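Local coordinates for putative lipoprotein (Clostridium difficile, PDB 4EXR) that is of unknown function but carries two PepSY-type (YPEB) domains and is probably a secreted, membrane-attached lipoprotein, at residues K105-P116 with W134-Y145. Residues are numbered along the deposited sequence; the frame is centred on the assembly and turned at random.
Sequences KEKLDLNDIMTP and WSLDKDLDVTFY. With NA (sodium ion), chain B.
Leu-108 forks over the strand 134-139, its two methyls resting on successive peptides of the strand: CD1 rests against CB of Leu-136, while CD2 settles 3.6 Å from C of Asp-137 and also touches CB of Lys-138. Beside this bump the chain of Lys-138 runs out with CG anti to the backbone N (chi1 177°) and bends at chi3, which carries the ammonium into a hollow of the loop. There NZ donates to two carbonyls, O of Lys-105 at 2.6 Å and O of Lys-107 at 2.8 Å, and CD and CE pack against the Lys-107 oxygen. On the neighbouring strand Thr-143 OG1 accepts the N-H of Asp-109 almost straight, at 2.9 Å, while Asp-109 turns its carboxylate to Lys-163. This is a loop laid across a beta hairpin, whose type I' turn spans Asp-139 to Val-142; the hairpin belongs to the second PepSY domain, and the loop leads out of strand 86-93 into helix 116-126. Close by, at the flank of the loop, Asp-137 OD1 binds the sodium ion with Asp-52, the carbonyl of Val-51 and two waters; one of these waters also donates to Glu-106 O, linking the loop to the metal. Further along, Leu-136 CD1 fills the notch between Leu-110 CD2 and Ile-113 CD1, meeting the isoleucine tip to tip, and Leu-136 CD2 sits over the centre of the Tyr-145 ring. At the edge of that ring, near its plane, the hydroxyl donates to Met-114 O at 2.7 Å, approaching 22° out of the carbonyl plane. Pro-116 fills the corner where the two aromatics meet, on the indole face that Tyr-145 CE1 also covers, CD 3.3 Å from Tyr-145 OH and CB over the five-membered ring of Trp-134, a CH-pi contact of 3.8 Å to the centroid, with CG reaching CZ2 of the same indole.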
loop_
_atom_site.group_PDB
_atom_site.type_symbol
_atom_site.label_atom_id
_atom_site.label_comp_id
_atom_site.label_asym_id
_atom_site.label_seq_id
_atom_site.Cartn_x
_atom_site.Cartn_y
_atom_site.Cartn_z
ATOM N N LYS A 105 -21.419 1.626 -0.565
ATOM C CA LYS A 105 -22.377 2.732 -0.536
ATOM C C LYS A 105 -21.752 4.085 -0.895
ATOM O O LYS A 105 -22.460 5.035 -1.238
ATOM C CB LYS A 105 -23.102 2.796 0.812
ATOM C CG LYS A 105 -23.939 1.530 1.088
ATOM C CD LYS A 105 -24.597 1.568 2.463
ATOM C CE LYS A 105 -25.880 2.395 2.456
ATOM N NZ LYS A 105 -26.999 1.714 1.737
ATOM N N GLU A 106 -20.426 4.155 -0.841
ATOM C CA GLU A 106 -19.702 5.378 -1.168
ATOM C C GLU A 106 -19.428 5.518 -2.667
ATOM O O GLU A 106 -18.753 6.458 -3.101
ATOM C CB GLU A 106 -18.382 5.402 -0.403
ATOM C CG GLU A 106 -18.554 5.363 1.102
ATOM C CD GLU A 106 -18.223 6.694 1.753
ATOM O OE1 GLU A 106 -18.636 7.750 1.217
ATOM O OE2 GLU A 106 -17.534 6.685 2.796
ATOM N N LYS A 107 -19.944 4.593 -3.462
ATOM C CA LYS A 107 -19.573 4.575 -4.872
ATOM C C LYS A 107 -20.018 5.832 -5.604
ATOM O O LYS A 107 -21.112 6.358 -5.377
ATOM C CB LYS A 107 -20.084 3.324 -5.587
ATOM C CG LYS A 107 -21.588 3.182 -5.639
ATOM C CD LYS A 107 -21.938 2.000 -6.527
ATOM C CE LYS A 107 -23.378 1.590 -6.380
ATOM N NZ LYS A 107 -23.689 1.225 -4.969
ATOM N N LEU A 108 -19.134 6.312 -6.474
ATOM C CA LEU A 108 -19.377 7.502 -7.264
ATOM C C LEU A 108 -20.369 7.231 -8.382
ATOM O O LEU A 108 -20.405 6.138 -8.941
ATOM C CB LEU A 108 -18.048 7.978 -7.877
ATOM C CG LEU A 108 -16.918 8.258 -6.892
ATOM C CD1 LEU A 108 -15.663 8.840 -7.631
ATOM C CD2 LEU A 108 -17.416 9.196 -5.800
ATOM N N ASP A 109 -21.176 8.230 -8.718
ATOM C CA ASP A 109 -21.993 8.143 -9.923
ATOM C C ASP A 109 -21.210 8.800 -11.069
ATOM O O ASP A 109 -21.126 10.028 -11.155
ATOM C CB ASP A 109 -23.343 8.824 -9.713
ATOM C CG ASP A 109 -24.213 8.790 -10.952
ATOM O OD1 ASP A 109 -23.815 8.161 -11.966
ATOM O OD2 ASP A 109 -25.317 9.383 -10.900
ATOM N N LEU A 110 -20.630 7.974 -11.936
ATOM C CA LEU A 110 -19.698 8.480 -12.959
ATOM C C LEU A 110 -20.302 8.511 -14.349
ATOM O O LEU A 110 -19.612 8.801 -15.320
ATOM C CB LEU A 110 -18.419 7.640 -12.982
ATOM C CG LEU A 110 -17.599 7.676 -11.696
ATOM C CD1 LEU A 110 -16.437 6.700 -11.768
ATOM C CD2 LEU A 110 -17.110 9.089 -11.403
ATOM N N ASN A 111 -21.592 8.211 -14.443
ATOM C CA ASN A 111 -22.282 8.195 -15.726
ATOM C C ASN A 111 -22.768 9.572 -16.128
ATOM O O ASN A 111 -23.361 10.288 -15.322
ATOM C CB ASN A 111 -23.468 7.219 -15.691
ATOM C CG ASN A 111 -23.035 5.786 -15.458
ATOM O OD1 ASN A 111 -23.450 5.149 -14.488
ATOM N ND2 ASN A 111 -22.180 5.275 -16.342
ATOM N N ASP A 112 -22.504 9.937 -17.380
ATOM C CA ASP A 112 -22.949 11.211 -17.952
ATOM C C ASP A 112 -22.469 12.444 -17.189
ATOM O O ASP A 112 -23.212 13.407 -17.019
ATOM C CB ASP A 112 -24.473 11.238 -18.100
ATOM C CG ASP A 112 -24.977 10.182 -19.064
ATOM O OD1 ASP A 112 -24.264 9.888 -20.048
ATOM O OD2 ASP A 112 -26.082 9.642 -18.835
ATOM N N ILE A 113 -21.225 12.428 -16.727
ATOM C CA ILE A 113 -20.738 13.587 -16.003
ATOM C C ILE A 113 -19.935 14.475 -16.945
ATOM O O ILE A 113 -19.503 14.043 -18.017
ATOM C CB ILE A 113 -19.875 13.204 -14.795
ATOM C CG1 ILE A 113 -18.633 12.429 -15.235
ATOM C CG2 ILE A 113 -20.703 12.405 -13.760
ATOM C CD1 ILE A 113 -17.672 12.161 -14.085
HETATM N N MSE A 114 -19.748 15.720 -16.548
HETATM C CA MSE A 114 -18.926 16.625 -17.333
HETATM C C MSE A 114 -17.452 16.259 -17.159
HETATM O O MSE A 114 -17.103 15.453 -16.296
HETATM C CB MSE A 114 -19.168 18.061 -16.892
HETATM C CG MSE A 114 -18.596 18.386 -15.527
HETATM SE SE MSE A 114 -18.949 20.259 -15.095
HETATM C CE MSE A 114 -20.865 20.229 -15.453
ATOM N N THR A 115 -16.587 16.848 -17.983
ATOM C CA THR A 115 -15.159 16.557 -17.931
ATOM C C THR A 115 -14.506 17.344 -16.808
ATOM O O THR A 115 -15.061 18.330 -16.335
ATOM C CB THR A 115 -14.462 16.938 -19.253
ATOM O OG1 THR A 115 -14.566 18.349 -19.436
ATOM C CG2 THR A 115 -15.112 16.220 -20.428
ATOM N N PRO A 116 -13.322 16.901 -16.362
ATOM C CA PRO A 116 -12.597 17.660 -15.344
ATOM C C PRO A 116 -12.290 19.089 -15.816
ATOM O O PRO A 116 -12.330 20.026 -15.017
ATOM C CB PRO A 116 -11.298 16.863 -15.185
ATOM C CG PRO A 116 -11.668 15.462 -15.547
ATOM C CD PRO A 116 -12.732 15.570 -16.600
ATOM N N TRP A 134 -7.693 18.037 -8.557
ATOM C CA TRP A 134 -9.130 17.828 -8.609
ATOM C C TRP A 134 -9.425 16.410 -8.156
ATOM O O TRP A 134 -8.579 15.522 -8.260
ATOM C CB TRP A 134 -9.757 18.146 -9.974
ATOM C CG TRP A 134 -9.361 17.274 -11.137
ATOM C CD1 TRP A 134 -8.508 17.612 -12.167
ATOM C CD2 TRP A 134 -9.824 15.944 -11.422
ATOM N NE1 TRP A 134 -8.418 16.570 -13.055
ATOM C CE2 TRP A 134 -9.207 15.539 -12.624
ATOM C CE3 TRP A 134 -10.697 15.057 -10.774
ATOM C CZ2 TRP A 134 -9.429 14.289 -13.184
ATOM C CZ3 TRP A 134 -10.919 13.819 -11.342
ATOM C CH2 TRP A 134 -10.284 13.443 -12.530
ATOM N N SER A 135 -10.615 16.224 -7.607
ATOM C CA SER A 135 -11.077 14.898 -7.256
ATOM C C SER A 135 -12.573 14.784 -7.520
ATOM O O SER A 135 -13.262 15.783 -7.743
ATOM C CB SER A 135 -10.726 14.552 -5.806
ATOM O OG SER A 135 -11.187 15.532 -4.901
ATOM N N LEU A 136 -13.050 13.552 -7.540
ATOM C CA LEU A 136 -14.463 13.273 -7.620
ATOM C C LEU A 136 -14.793 12.556 -6.328
ATOM O O LEU A 136 -14.069 11.652 -5.917
ATOM C CB LEU A 136 -14.758 12.380 -8.819
ATOM C CG LEU A 136 -14.860 13.148 -10.133
ATOM C CD1 LEU A 136 -14.581 12.224 -11.308
ATOM C CD2 LEU A 136 -16.248 13.786 -10.243
ATOM N N ASP A 137 -15.878 12.975 -5.687
ATOM C CA ASP A 137 -16.282 12.432 -4.399
ATOM C C ASP A 137 -17.807 12.465 -4.340
ATOM O O ASP A 137 -18.452 13.092 -5.185
ATOM C CB ASP A 137 -15.679 13.273 -3.271
ATOM C CG ASP A 137 -15.665 12.542 -1.917
ATOM O OD1 ASP A 137 -15.991 11.330 -1.854
ATOM O OD2 ASP A 137 -15.311 13.187 -0.908
ATOM N N LYS A 138 -18.383 11.780 -3.359
ATOM C CA LYS A 138 -19.826 11.787 -3.205
ATOM C C LYS A 138 -20.204 11.985 -1.748
ATOM O O LYS A 138 -19.642 11.348 -0.858
ATOM C CB LYS A 138 -20.440 10.480 -3.716
ATOM C CG LYS A 138 -21.967 10.407 -3.510
ATOM C CD LYS A 138 -22.549 9.053 -3.899
ATOM C CE LYS A 138 -22.323 8.022 -2.800
ATOM N NZ LYS A 138 -22.839 6.675 -3.195
ATOM N N ASP A 139 -21.147 12.886 -1.513
ATOM C CA ASP A 139 -21.784 13.003 -0.204
ATOM C C ASP A 139 -23.246 13.358 -0.436
ATOM O O ASP A 139 -23.563 14.044 -1.414
ATOM C CB ASP A 139 -21.085 14.070 0.641
ATOM C CG ASP A 139 -21.555 14.070 2.093
ATOM O OD1 ASP A 139 -22.112 13.043 2.543
ATOM O OD2 ASP A 139 -21.366 15.096 2.785
ATOM N N LEU A 140 -24.134 12.872 0.437
ATOM C CA LEU A 140 -25.563 13.165 0.339
ATOM C C LEU A 140 -26.107 12.794 -1.037
ATOM O O LEU A 140 -26.976 13.487 -1.578
ATOM C CB LEU A 140 -25.837 14.650 0.623
ATOM C CG LEU A 140 -25.305 15.192 1.954
ATOM C CD1 LEU A 140 -25.591 16.690 2.092
ATOM C CD2 LEU A 140 -25.896 14.407 3.129
ATOM N N ASP A 141 -25.553 11.723 -1.605
ATOM C CA ASP A 141 -25.986 11.182 -2.895
ATOM C C ASP A 141 -25.635 12.069 -4.095
ATOM O O ASP A 141 -26.086 11.823 -5.216
ATOM C CB ASP A 141 -27.491 10.871 -2.875
ATOM C CG ASP A 141 -27.815 9.547 -3.526
ATOM O OD1 ASP A 141 -26.939 8.649 -3.500
ATOM O OD2 ASP A 141 -28.941 9.408 -4.060
ATOM N N VAL A 142 -24.835 13.099 -3.853
ATOM C CA VAL A 142 -24.415 14.006 -4.905
ATOM C C VAL A 142 -22.955 13.706 -5.218
ATOM O O VAL A 142 -22.118 13.786 -4.336
ATOM C CB VAL A 142 -24.513 15.487 -4.461
ATOM C CG1 VAL A 142 -24.040 16.412 -5.585
ATOM C CG2 VAL A 142 -25.926 15.834 -4.043
ATOM N N THR A 143 -22.661 13.339 -6.463
ATOM C CA THR A 143 -21.270 13.179 -6.891
ATOM C C THR A 143 -20.798 14.516 -7.438
ATOM O O THR A 143 -21.406 15.088 -8.347
ATOM C CB THR A 143 -21.119 12.061 -7.946
ATOM O OG1 THR A 143 -21.519 10.817 -7.361
ATOM C CG2 THR A 143 -19.662 11.950 -8.443
ATOM N N PHE A 144 -19.718 15.027 -6.864
ATOM C CA PHE A 144 -19.231 16.334 -7.248
ATOM C C PHE A 144 -17.740 16.295 -7.569
ATOM O O PHE A 144 -17.002 15.440 -7.069
ATOM C CB PHE A 144 -19.511 17.352 -6.132
ATOM C CG PHE A 144 -18.995 16.924 -4.784
ATOM C CD1 PHE A 144 -17.685 17.182 -4.413
ATOM C CD2 PHE A 144 -19.820 16.255 -3.890
ATOM C CE1 PHE A 144 -17.204 16.768 -3.182
ATOM C CE2 PHE A 144 -19.347 15.848 -2.659
ATOM C CZ PHE A 144 -18.038 16.111 -2.299
ATOM N N TYR A 145 -17.307 17.223 -8.418
ATOM C CA TYR A 145 -15.888 17.504 -8.543
ATOM C C TYR A 145 -15.514 18.419 -7.387
ATOM O O TYR A 145 -16.261 19.331 -7.040
ATOM C CB TYR A 145 -15.583 18.224 -9.856
ATOM C CG TYR A 145 -15.485 17.330 -11.078
ATOM C CD1 TYR A 145 -14.307 16.651 -11.374
ATOM C CD2 TYR A 145 -16.559 17.200 -11.953
ATOM C CE1 TYR A 145 -14.209 15.845 -12.497
ATOM C CE2 TYR A 145 -16.465 16.404 -13.092
ATOM C CZ TYR A 145 -15.289 15.735 -13.352
ATOM O OH TYR A 145 -15.202 14.935 -14.467
HETATM NA NA NA B . -15.418 9.069 -1.915
HETATM O O HOH W 1 -17.710 8.584 -2.031
HETATM O O HOH W 2 -14.687 7.499 -0.303
#